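Local coordinates for protein CbsA (Xanthomonas oryzae pv. oryzae, PDB 5XYH) that probably hydrolyses 1,4-beta-glucosidic links of cellulose, releasing cellobiose from chain ends, as a cell-wall-degrading exoglucanase of glycosyl hydrolase family 6, at residues L51-I54 with D55-Y58; I124-I127 with A128-A132. All blocks are in the same frame, centred on the assembly; numbering follows the deposited sequence.

Coming from the N terminus, the chain leaves strand 49-51 of the central, mostly parallel sheet and turns into the short helix 54-58. Contact 1 is that turn, and it is complete well before contact 2 begins. Contact 2 lies inside helix 113-131, in its last turns. The two neither nest nor cross; they follow in series, with centres about 12 Å apart, and they touch through their side chains. Leu51 and Ile57 rest on Ile127, while Ile57 and Tyr58 meet Val126, so the short helix lies against helix 113-131. Strand 86-92 ties them further, pairing with Leu51 and touching Ile124 and Leu131.

Contact 1: residues L51-I54 with D55-Y58; sequences LDSI and DAIY
Ser53 and Ala56 meet in an N-cap: the chain leaves strand 49-51 of the mostly parallel sheet of the family 6 alpha/beta barrel, and Ser53 sits just ahead of the short helix 54-58. Its hydroxyl oxygen turns inward because OG lies between its own backbone N and carbonyl carbon (chi1 64°), which puts it 3.1 Å from Ala56 N. The N-H of Ala56 points at OG with a bend, the angle at hydrogen being 141°. OG is the main acceptor of this N-H, and Ser53 O takes a weak share of it.

Two backbone bonds follow, Ile57 N to Ile54 O at 2.9 Å and Tyr58 N to Asp55 O at 3.0 Å. Both reach back three residues, the spacing of a 3-10 turn, and in the first the donor stands above the carbonyl plane, 53° out of it.

The methyl of Ala56 faces back toward the incoming loop, where a polar oxygen, Asp52 OD1, lies against Ala56 CB at 3.7 Å.

Two apolar pairs add lighter contact. Leu51 CD2 passes Ala56 CB at 4.3 Å, rather loosely. The side chains of Ile54 and Tyr58 leave the helix together, one turn apart, and Ile54 CG2 comes to the edge of the tyrosine ring, in its plane.

Neighbours fix the ends of the turn. Glu108 accepts from Ile54 N, Arg98 gives to Asp52 O, and Asp55 OD1 forms a salt bridge with Arg62. Leu51 O is hydrogen-bonded to Tyr123 OH of helix 113-131.

At the far end, the edge of the Tyr58 ring also meets the backbone: CD2 lies 3.3 Å from Ile54 O, near the ring plane, so the oxygen that accepts from Ile57 N has an aromatic edge beside it as well.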
loop_
_atom_site.group_PDB
_atom_site.type_symbol
_atom_site.label_atom_id
_atom_site.label_comp_id
_atom_site.label_asym_id
_atom_site.label_seq_id
_atom_site.Cartn_x
_atom_site.Cartn_y
_atom_site.Cartn_z
ATOM N N LEU A 51 -11.173 -2.465 2.731
ATOM C CA LEU A 51 -12.584 -2.366 2.350
ATOM C C LEU A 51 -12.655 -2.221 0.830
ATOM O O LEU A 51 -12.883 -1.142 0.283
ATOM C CB LEU A 51 -13.250 -1.196 3.061
ATOM C CG LEU A 51 -13.221 -1.266 4.588
ATOM C CD1 LEU A 51 -13.781 0.017 5.195
ATOM C CD2 LEU A 51 -13.977 -2.487 5.098
ATOM N N ASP A 52 -12.415 -3.343 0.144
ATOM C CA ASP A 52 -12.243 -3.327 -1.300
ATOM C C ASP A 52 -13.549 -3.479 -2.068
ATOM O O ASP A 52 -13.512 -3.625 -3.293
ATOM C CB ASP A 52 -11.243 -4.413 -1.733
ATOM C CG ASP A 52 -11.680 -5.818 -1.356
ATOM O OD1 ASP A 52 -12.267 -6.011 -0.268
ATOM O OD2 ASP A 52 -11.413 -6.738 -2.157
ATOM N N SER A 53 -14.695 -3.422 -1.389
ATOM C CA SER A 53 -15.998 -3.415 -2.045
ATOM C C SER A 53 -17.031 -3.003 -1.012
ATOM O O SER A 53 -16.769 -3.023 0.192
ATOM C CB SER A 53 -16.357 -4.789 -2.623
ATOM O OG SER A 53 -16.491 -5.715 -1.559
ATOM N N ILE A 54 -18.224 -2.653 -1.498
ATOM C CA ILE A 54 -19.351 -2.455 -0.591
ATOM C C ILE A 54 -19.578 -3.706 0.246
ATOM O O ILE A 54 -19.807 -3.624 1.458
ATOM C CB ILE A 54 -20.610 -2.066 -1.385
ATOM C CG1 ILE A 54 -20.377 -0.728 -2.097
ATOM C CG2 ILE A 54 -21.823 -2.014 -0.467
ATOM C CD1 ILE A 54 -21.363 -0.450 -3.226
ATOM N N ASP A 55 -19.494 -4.885 -0.385
ATOM C CA ASP A 55 -19.673 -6.144 0.338
ATOM C C ASP A 55 -18.696 -6.284 1.499
ATOM O O ASP A 55 -19.036 -6.892 2.520
ATOM C CB ASP A 55 -19.518 -7.336 -0.607
ATOM C CG ASP A 55 -20.778 -7.613 -1.428
ATOM O OD1 ASP A 55 -21.897 -7.220 -1.011
ATOM O OD2 ASP A 55 -20.651 -8.248 -2.493
ATOM N N ALA A 56 -17.476 -5.750 1.363
ATOM C CA ALA A 56 -16.508 -5.849 2.451
ATOM C C ALA A 56 -16.990 -5.127 3.710
ATOM O O ALA A 56 -16.593 -5.499 4.818
ATOM C CB ALA A 56 -15.146 -5.301 2.009
ATOM N N ILE A 57 -17.857 -4.115 3.573
ATOM C CA ILE A 57 -18.368 -3.436 4.767
ATOM C C ILE A 57 -19.189 -4.392 5.620
ATOM O O ILE A 57 -19.182 -4.306 6.858
ATOM C CB ILE A 57 -19.197 -2.193 4.380
ATOM C CG1 ILE A 57 -18.341 -1.179 3.620
ATOM C CG2 ILE A 57 -19.789 -1.545 5.618
ATOM C CD1 ILE A 57 -19.139 -0.045 2.996
ATOM N N TYR A 58 -19.893 -5.326 4.976
ATOM C CA TYR A 58 -20.846 -6.204 5.647
ATOM C C TYR A 58 -20.259 -7.550 6.045
ATOM O O TYR A 58 -20.755 -8.168 6.993
ATOM C CB TYR A 58 -22.080 -6.403 4.751
ATOM C CG TYR A 58 -22.775 -5.088 4.481
ATOM C CD1 TYR A 58 -23.698 -4.576 5.382
ATOM C CD2 TYR A 58 -22.473 -4.333 3.357
ATOM C CE1 TYR A 58 -24.310 -3.362 5.158
ATOM C CE2 TYR A 58 -23.080 -3.115 3.125
ATOM C CZ TYR A 58 -23.996 -2.635 4.026
ATOM O OH TYR A 58 -24.609 -1.423 3.812
#

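Contact 2: residues I124-I127 with A128-A132; sequences IDVI and ASTLA
Thr130 reaches back one turn to Val126, and Val126 O receives two of its donors. The backbone N of Thr130 bonds to it at 3.0 Å and the hydroxyl OG1 at 2.8 Å. They come from opposite faces of the carbonyl plane, tilted from it by 28° and 31°. With chi1 at -58° the hydroxyl swings opposite its own carbonyl carbon and folds back along the helix. It thus bonds within its own helix, while the side chain touches Leu69, Gln70 and Leu73 of helix 69-79.

The tightly packed side is carried by Ile127 and Leu131. One turn apart, they extend from the helix in a common direction, with Ile127 CG2 3.9 Å from Leu131 CD1. Leu131 CG also lies close over the preceding turn, 3.3 Å from Ile127 O, the oxygen that accepts from Leu131 N. Both residues are buried, and Leu131 lies against Leu90 of strand 86-92 and Leu182 of helix 170-183.

The looser side belongs to Ser129, which is exposed. Its OG lies 3.1 Å from Val126 O and 3.2 Å from Asp125 O, and its proton may go to either.

Asp125 ties this helix to helix 170-183. It points away from the following turn, and its OD1 is hydrogen-bonded to Tyr177 OH, with a weak, long ion pair to Lys181.

Beneath these side chains the backbone bonds run regularly from residue i+4 to residue i, Ala128 N to Ile124 O measuring 2.8 Å. The whole is an amphipathic alpha-helix end, packed against the mostly parallel sheet of the alpha/beta barrel of glycosyl hydrolase family 6.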
loop_
_atom_site.group_PDB
_atom_site.type_symbol
_atom_site.label_atom_id
_atom_site.label_comp_id
_atom_site.label_asym_id
_atom_site.label_seq_id
_atom_site.Cartn_x
_atom_site.Cartn_y
_atom_site.Cartn_z
ATOM N N ILE A 124 -18.982 5.214 0.966
ATOM C CA ILE A 124 -18.420 6.205 1.894
ATOM C C ILE A 124 -19.409 6.542 3.015
ATOM O O ILE A 124 -19.035 6.596 4.195
ATOM C CB ILE A 124 -17.987 7.480 1.147
ATOM C CG1 ILE A 124 -16.802 7.213 0.193
ATOM C CG2 ILE A 124 -17.602 8.544 2.158
ATOM C CD1 ILE A 124 -15.559 6.644 0.868
ATOM N N ASP A 125 -20.676 6.807 2.667
ATOM C CA ASP A 125 -21.640 7.195 3.699
ATOM C C ASP A 125 -21.809 6.095 4.752
ATOM O O ASP A 125 -21.878 6.384 5.954
ATOM C CB ASP A 125 -22.987 7.550 3.064
ATOM C CG ASP A 125 -23.009 8.955 2.437
ATOM O OD1 ASP A 125 -22.001 9.692 2.515
ATOM O OD2 ASP A 125 -24.043 9.311 1.839
ATOM N N VAL A 126 -21.855 4.829 4.319
ATOM C CA VAL A 126 -22.044 3.717 5.247
ATOM C C VAL A 126 -20.823 3.557 6.143
ATOM O O VAL A 126 -20.950 3.363 7.361
ATOM C CB VAL A 126 -22.359 2.422 4.474
ATOM C CG1 VAL A 126 -22.343 1.217 5.396
ATOM C CG2 VAL A 126 -23.723 2.535 3.777
ATOM N N ILE A 127 -19.619 3.660 5.566
ATOM C CA ILE A 127 -18.396 3.619 6.371
ATOM C C ILE A 127 -18.377 4.760 7.378
ATOM O O ILE A 127 -18.085 4.560 8.566
ATOM C CB ILE A 127 -17.152 3.666 5.469
ATOM C CG1 ILE A 127 -17.104 2.410 4.591
ATOM C CG2 ILE A 127 -15.886 3.796 6.316
ATOM C CD1 ILE A 127 -16.110 2.486 3.501
ATOM N N ALA A 128 -18.660 5.979 6.911
ATOM C CA ALA A 128 -18.593 7.144 7.790
ATOM C C ALA A 128 -19.599 7.050 8.937
ATOM O O ALA A 128 -19.271 7.373 10.088
ATOM C CB ALA A 128 -18.819 8.416 6.978
ATOM N N SER A 129 -20.827 6.608 8.655
ATOM C CA SER A 129 -21.803 6.513 9.740
ATOM C C SER A 129 -21.445 5.394 10.705
ATOM O O SER A 129 -21.666 5.524 11.912
ATOM C CB SER A 129 -23.210 6.315 9.189
ATOM O OG SER A 129 -23.308 5.077 8.513
ATOM N N THR A 130 -20.858 4.308 10.203
ATOM C CA THR A 130 -20.352 3.274 11.100
ATOM C C THR A 130 -19.242 3.814 11.994
ATOM O O THR A 130 -19.249 3.596 13.212
ATOM C CB THR A 130 -19.868 2.077 10.284
ATOM O OG1 THR A 130 -20.961 1.600 9.490
ATOM C CG2 THR A 130 -19.366 0.966 11.203
ATOM N N LEU A 131 -18.272 4.525 11.415
ATOM C CA LEU A 131 -17.167 5.008 12.237
ATOM C C LEU A 131 -17.618 6.080 13.226
ATOM O O LEU A 131 -17.012 6.225 14.295
ATOM C CB LEU A 131 -16.027 5.542 11.361
ATOM C CG LEU A 131 -15.353 4.567 10.400
ATOM C CD1 LEU A 131 -14.319 5.275 9.538
ATOM C CD2 LEU A 131 -14.713 3.407 11.160
ATOM N N ALA A 132 -18.672 6.835 12.905
ATOM C CA ALA A 132 -19.074 7.926 13.793
ATOM C C ALA A 132 -19.819 7.447 15.037
ATOM O O ALA A 132 -20.134 8.269 15.905
ATOM C CB ALA A 132 -19.943 8.932 13.027
#